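Local coordinates for 2-(acetamidomethylene)succinate hydrolase (Mesorhizobium loti, PDB 3KXP), which catalyses the last step of vitamin B6 degradation, hydrolysing (E)-2-(acetamidomethylene)succinate to succinic semialdehyde, acetate, ammonia and carbon dioxide, at residues D101-H105 with D119-D123; V163-F167 with H294-E298. All blocks are in the same frame, centred on the assembly; numbering follows the deposited sequence.

Contact 1: residues D101-H105 with D119-D123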
loop_
_atom_site.group_PDB
_atom_site.type_symbol
_atom_site.label_atom_id
_atom_site.label_comp_id
_atom_site.label_asym_id
_atom_site.label_seq_id
_atom_site.Cartn_x
_atom_site.Cartn_y
_atom_site.Cartn_z
ATOM N N ASP A 101 -5.137 -19.562 -17.114
ATOM C CA ASP A 101 -6.512 -19.687 -17.567
ATOM C C ASP A 101 -7.091 -20.500 -16.427
ATOM O O ASP A 101 -6.634 -21.610 -16.161
ATOM C CB ASP A 101 -6.590 -20.477 -18.876
ATOM C CG ASP A 101 -6.317 -19.613 -20.087
ATOM O OD1 ASP A 101 -6.204 -20.162 -21.204
ATOM O OD2 ASP A 101 -6.227 -18.376 -19.917
ATOM N N GLN A 102 -8.071 -19.959 -15.720
ATOM C CA GLN A 102 -8.609 -20.715 -14.609
ATOM C C GLN A 102 -9.662 -21.725 -15.058
ATOM O O GLN A 102 -10.188 -21.635 -16.168
ATOM C CB GLN A 102 -9.140 -19.751 -13.555
ATOM C CG GLN A 102 -8.032 -18.832 -13.058
ATOM C CD GLN A 102 -8.545 -17.691 -12.222
ATOM O OE1 GLN A 102 -8.608 -17.780 -10.992
ATOM N NE2 GLN A 102 -8.933 -16.608 -12.886
ATOM N N ARG A 103 -9.941 -22.700 -14.198
ATOM C CA ARG A 103 -10.909 -23.733 -14.518
ATOM C C ARG A 103 -12.189 -23.161 -15.109
ATOM O O ARG A 103 -12.715 -22.149 -14.640
ATOM C CB ARG A 103 -11.242 -24.557 -13.275
ATOM C CG ARG A 103 -11.994 -23.800 -12.194
ATOM C CD ARG A 103 -12.519 -24.780 -11.171
ATOM N NE ARG A 103 -11.436 -25.603 -10.640
ATOM C CZ ARG A 103 -11.595 -26.827 -10.155
ATOM N NH1 ARG A 103 -10.550 -27.501 -9.692
ATOM N NH2 ARG A 103 -12.793 -27.385 -10.150
ATOM N N GLY A 104 -12.681 -23.826 -16.150
ATOM C CA GLY A 104 -13.896 -23.397 -16.817
ATOM C C GLY A 104 -13.634 -22.343 -17.879
ATOM O O GLY A 104 -14.531 -22.000 -18.651
ATOM N N HIS A 105 -12.397 -21.850 -17.942
ATOM C CA HIS A 105 -12.045 -20.797 -18.893
ATOM C C HIS A 105 -10.924 -21.162 -19.863
ATOM O O HIS A 105 -10.261 -22.188 -19.722
ATOM C CB HIS A 105 -11.613 -19.527 -18.145
ATOM C CG HIS A 105 -12.603 -19.036 -17.132
ATOM N ND1 HIS A 105 -12.894 -19.726 -15.973
ATOM C CD2 HIS A 105 -13.328 -17.892 -17.080
ATOM C CE1 HIS A 105 -13.750 -19.027 -15.250
ATOM N NE2 HIS A 105 -14.029 -17.911 -15.898
ATOM N N ASP A 119 -12.510 -24.269 -4.561
ATOM C CA ASP A 119 -12.094 -24.977 -5.766
ATOM C C ASP A 119 -11.011 -24.187 -6.483
ATOM O O ASP A 119 -9.933 -24.717 -6.738
ATOM C CB ASP A 119 -13.291 -25.201 -6.694
ATOM C CG ASP A 119 -14.378 -26.037 -6.041
ATOM O OD1 ASP A 119 -14.059 -27.161 -5.591
ATOM O OD2 ASP A 119 -15.544 -25.577 -5.973
ATOM N N TYR A 120 -11.282 -22.920 -6.791
ATOM C CA TYR A 120 -10.292 -22.087 -7.475
ATOM C C TYR A 120 -9.051 -21.851 -6.616
ATOM O O TYR A 120 -7.929 -21.747 -7.137
ATOM C CB TYR A 120 -10.874 -20.717 -7.847
ATOM C CG TYR A 120 -11.824 -20.688 -9.019
ATOM C CD1 TYR A 120 -13.198 -20.826 -8.831
ATOM C CD2 TYR A 120 -11.353 -20.462 -10.314
ATOM C CE1 TYR A 120 -14.086 -20.733 -9.901
ATOM C CE2 TYR A 120 -12.229 -20.367 -11.392
ATOM C CZ TYR A 120 -13.596 -20.503 -11.179
ATOM O OH TYR A 120 -14.469 -20.430 -12.243
ATOM N N ALA A 121 -9.256 -21.744 -5.305
ATOM C CA ALA A 121 -8.151 -21.508 -4.378
ATOM C C ALA A 121 -7.196 -22.705 -4.339
ATOM O O ALA A 121 -5.973 -22.538 -4.360
ATOM C CB ALA A 121 -8.694 -21.213 -2.977
ATOM N N ASP A 122 -7.757 -23.911 -4.283
ATOM C CA ASP A 122 -6.930 -25.105 -4.257
ATOM C C ASP A 122 -6.174 -25.238 -5.577
ATOM O O ASP A 122 -5.047 -25.746 -5.601
ATOM C CB ASP A 122 -7.777 -26.359 -3.997
ATOM C CG ASP A 122 -8.405 -26.369 -2.604
ATOM O OD1 ASP A 122 -7.845 -25.729 -1.685
ATOM O OD2 ASP A 122 -9.452 -27.026 -2.424
ATOM N N ASP A 123 -6.780 -24.779 -6.672
ATOM C CA ASP A 123 -6.108 -24.843 -7.970
ATOM C C ASP A 123 -4.822 -24.038 -7.927
ATOM O O ASP A 123 -3.812 -24.440 -8.497
ATOM C CB ASP A 123 -6.990 -24.276 -9.085
ATOM C CG ASP A 123 -8.033 -25.255 -9.564
ATOM O OD1 ASP A 123 -8.937 -24.823 -10.307
ATOM O OD2 ASP A 123 -7.953 -26.449 -9.208
HETATM O O HOH W 1 -7.797 -20.320 -9.805
HETATM O O HOH W 2 -8.560 -22.495 -11.866
#
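Arg103 lays its CG over one face of the Tyr120 ring, a CH-pi contact with CG 3.9 Å from the ring centroid. This is the alpha/beta hydrolase fold at the loop leaving strand 96-100, where a type II turn from Gln102 to His105 packs against helix 117-131. The Arg103 chain stands with CG between its own backbone N and carbonyl carbon (chi1 67°) and then bends at chi3, which carries the guanidinium past the tyrosine to Asp123. There it grips the carboxylate side-on: NE of Arg103 reaches OD1 of Asp123 at 2.6 Å and NH1 reaches OD2 of Asp123 at 2.8 Å, both oxygens met on their syn sides and close to the guanidinium plane. Two nearly straight bonds fix the rotation of the guanidinium, while CB of Asp119 lies over one of its faces. Arg57 gives Asp123 OD2 a second cationic partner, so the buried carboxylate probably stays ionised. CB of Gln102 sits at the edge of the Tyr120 ring, and the tyrosine hydroxyl is hydrogen-bonded to Thr239. Within the turn, His105 ND1 donates to Arg103 O at 2.8 Å, and CE1 of His105 meets Tyr120 OH at the edge of the imidazole; His105 also lies beside Leu143 and Ile77 of the chloride site. One water links Gln102 OE1, itself bonded to Asn147, to Tyr120 O; another takes the backbone N-H of Arg103, its O 2.7 Å from N, and donates to Asp123 OD1.

Contact 2: residues V163-F167 with H294-E298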
loop_
_atom_site.group_PDB
_atom_site.type_symbol
_atom_site.label_atom_id
_atom_site.label_comp_id
_atom_site.label_asym_id
_atom_site.label_seq_id
_atom_site.Cartn_x
_atom_site.Cartn_y
_atom_site.Cartn_z
ATOM N N VAL A 163 -2.288 -8.788 -4.952
ATOM C CA VAL A 163 -2.757 -7.519 -5.473
ATOM C C VAL A 163 -4.182 -7.866 -5.901
ATOM O O VAL A 163 -4.392 -8.431 -6.976
ATOM C CB VAL A 163 -1.957 -7.055 -6.700
ATOM C CG1 VAL A 163 -2.613 -5.835 -7.299
ATOM C CG2 VAL A 163 -0.509 -6.731 -6.302
ATOM N N ALA A 164 -5.146 -7.561 -5.033
ATOM C CA ALA A 164 -6.556 -7.840 -5.280
ATOM C C ALA A 164 -7.251 -6.701 -6.036
ATOM O O ALA A 164 -7.715 -5.733 -5.432
ATOM C CB ALA A 164 -7.266 -8.093 -3.956
ATOM N N ILE A 165 -7.342 -6.836 -7.353
ATOM C CA ILE A 165 -7.963 -5.810 -8.186
ATOM C C ILE A 165 -9.479 -5.929 -8.353
ATOM O O ILE A 165 -9.971 -6.794 -9.074
ATOM C CB ILE A 165 -7.340 -5.794 -9.606
ATOM C CG1 ILE A 165 -5.822 -5.587 -9.511
ATOM C CG2 ILE A 165 -7.988 -4.693 -10.444
ATOM C CD1 ILE A 165 -5.119 -5.543 -10.869
ATOM N N ASP A 166 -10.196 -5.044 -7.672
ATOM C CA ASP A 166 -11.652 -4.929 -7.733
ATOM C C ASP A 166 -12.561 -6.069 -7.279
ATOM O O ASP A 166 -13.438 -6.508 -8.034
ATOM C CB ASP A 166 -12.073 -4.499 -9.141
ATOM C CG ASP A 166 -13.085 -3.364 -9.118
ATOM O OD1 ASP A 166 -12.727 -2.270 -8.631
ATOM O OD2 ASP A 166 -14.236 -3.555 -9.569
ATOM N N PHE A 167 -12.352 -6.546 -6.054
ATOM C CA PHE A 167 -13.201 -7.577 -5.481
ATOM C C PHE A 167 -12.920 -7.712 -4.005
ATOM O O PHE A 167 -11.922 -8.299 -3.588
ATOM C CB PHE A 167 -13.032 -8.936 -6.166
ATOM C CG PHE A 167 -14.226 -9.842 -5.976
ATOM C CD1 PHE A 167 -14.518 -10.380 -4.728
ATOM C CD2 PHE A 167 -15.106 -10.078 -7.024
ATOM C CE1 PHE A 167 -15.678 -11.137 -4.521
ATOM C CE2 PHE A 167 -16.269 -10.833 -6.833
ATOM C CZ PHE A 167 -16.556 -11.362 -5.574
ATOM N N HIS A 294 -14.876 -1.093 -13.196
ATOM C CA HIS A 294 -14.498 -2.408 -12.702
ATOM C C HIS A 294 -13.239 -2.983 -13.356
ATOM O O HIS A 294 -12.463 -3.690 -12.704
ATOM C CB HIS A 294 -15.676 -3.375 -12.885
ATOM C CG HIS A 294 -15.354 -4.805 -12.572
ATOM N ND1 HIS A 294 -14.871 -5.213 -11.345
ATOM C CD2 HIS A 294 -15.491 -5.930 -13.315
ATOM C CE1 HIS A 294 -14.727 -6.526 -11.345
ATOM N NE2 HIS A 294 -15.097 -6.986 -12.528
ATOM N N TYR A 295 -13.031 -2.667 -14.634
ATOM C CA TYR A 295 -11.895 -3.187 -15.399
ATOM C C TYR A 295 -10.628 -2.345 -15.275
ATOM O O TYR A 295 -10.077 -1.860 -16.262
ATOM C CB TYR A 295 -12.335 -3.327 -16.854
ATOM C CG TYR A 295 -13.638 -4.076 -16.934
ATOM C CD1 TYR A 295 -13.673 -5.467 -16.805
ATOM C CD2 TYR A 295 -14.853 -3.391 -16.994
ATOM C CE1 TYR A 295 -14.886 -6.156 -16.720
ATOM C CE2 TYR A 295 -16.074 -4.072 -16.910
ATOM C CZ TYR A 295 -16.080 -5.451 -16.769
ATOM O OH TYR A 295 -17.276 -6.124 -16.663
ATOM N N VAL A 296 -10.155 -2.213 -14.041
ATOM C CA VAL A 296 -8.984 -1.408 -13.727
ATOM C C VAL A 296 -7.712 -1.635 -14.543
ATOM O O VAL A 296 -7.201 -0.701 -15.167
ATOM C CB VAL A 296 -8.620 -1.544 -12.238
ATOM C CG1 VAL A 296 -7.562 -0.501 -11.865
ATOM C CG2 VAL A 296 -9.884 -1.398 -11.390
ATOM N N ASN A 297 -7.192 -2.858 -14.538
ATOM C CA ASN A 297 -5.957 -3.123 -15.260
ATOM C C ASN A 297 -6.035 -2.854 -16.769
ATOM O O ASN A 297 -5.057 -2.404 -17.380
ATOM C CB ASN A 297 -5.452 -4.551 -14.967
ATOM C CG ASN A 297 -6.470 -5.626 -15.309
ATOM O OD1 ASN A 297 -6.208 -6.492 -16.149
ATOM N ND2 ASN A 297 -7.628 -5.587 -14.650
ATOM N N GLU A 298 -7.194 -3.089 -17.371
ATOM C CA GLU A 298 -7.327 -2.847 -18.801
ATOM C C GLU A 298 -7.593 -1.372 -19.127
ATOM O O GLU A 298 -7.077 -0.847 -20.116
ATOM C CB GLU A 298 -8.435 -3.738 -19.384
ATOM C CG GLU A 298 -8.010 -5.191 -19.576
ATOM C CD GLU A 298 -9.177 -6.154 -19.768
ATOM O OE1 GLU A 298 -9.861 -6.472 -18.773
ATOM O OE2 GLU A 298 -9.408 -6.602 -20.911
#
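Asp166, just past the end of strand 159-165, leads with its CB, which lies 3.6 Å from ND1 of His294 and also packs near that residue's backbone O. From CG the carboxylate splits. OD1 passes CG2 of Val296 and takes a hydrogen bond from the backbone N of Gly263; OD2 takes the N-H of His294 ND1 at 2.5 Å, with an angle of 171°. This short, straight bond lies in the imidazole plane but reaches OD2 on its anti side, the carboxylate and ring being turned 52° apart. The His294 ring gets there because its CG is anti to the backbone N (chi1 173°), and Ser266 OG supplies OD2 with another hydrogen bond. Next to the polar pair, CG2 of Ile165 packs on CB of Val296 at 3.7 Å, seating the start of helix 296-299 against the strand end. An alanine in place of Asp166 would probably leave ND1 of His294 without this acceptor and let the ring turn. Ser142, the assigned nucleophile, touches His294, consistent with Asp166 and His294 being the acid and histidine of a Ser-His-Asp catalytic triad; the ND1 bond would orient the ring so that it could probably act as general base toward the serine.

Both contacts lie at the ends of strands of the central sheet in one alpha/beta hydrolase domain, contact 1 in the loop after strand 96-100, contact 2 where strand 159-165 runs out. They follow in series along the chain, centres about 18 Å and nearest atoms about 11 Å apart. Contact 1 is local, tying its loop to the next helix, 117-131; contact 2 joins segments 127 residues apart. Strands 70-74 and 136-141 lie between strands 96-100 and 159-165. Contact 2 carries the assigned acid and histidine beside Ser142, while contact 1 reaches the same region through His105, next to Leu143 and Ile77 of the chloride site, so both probably help shape the active-site surroundings.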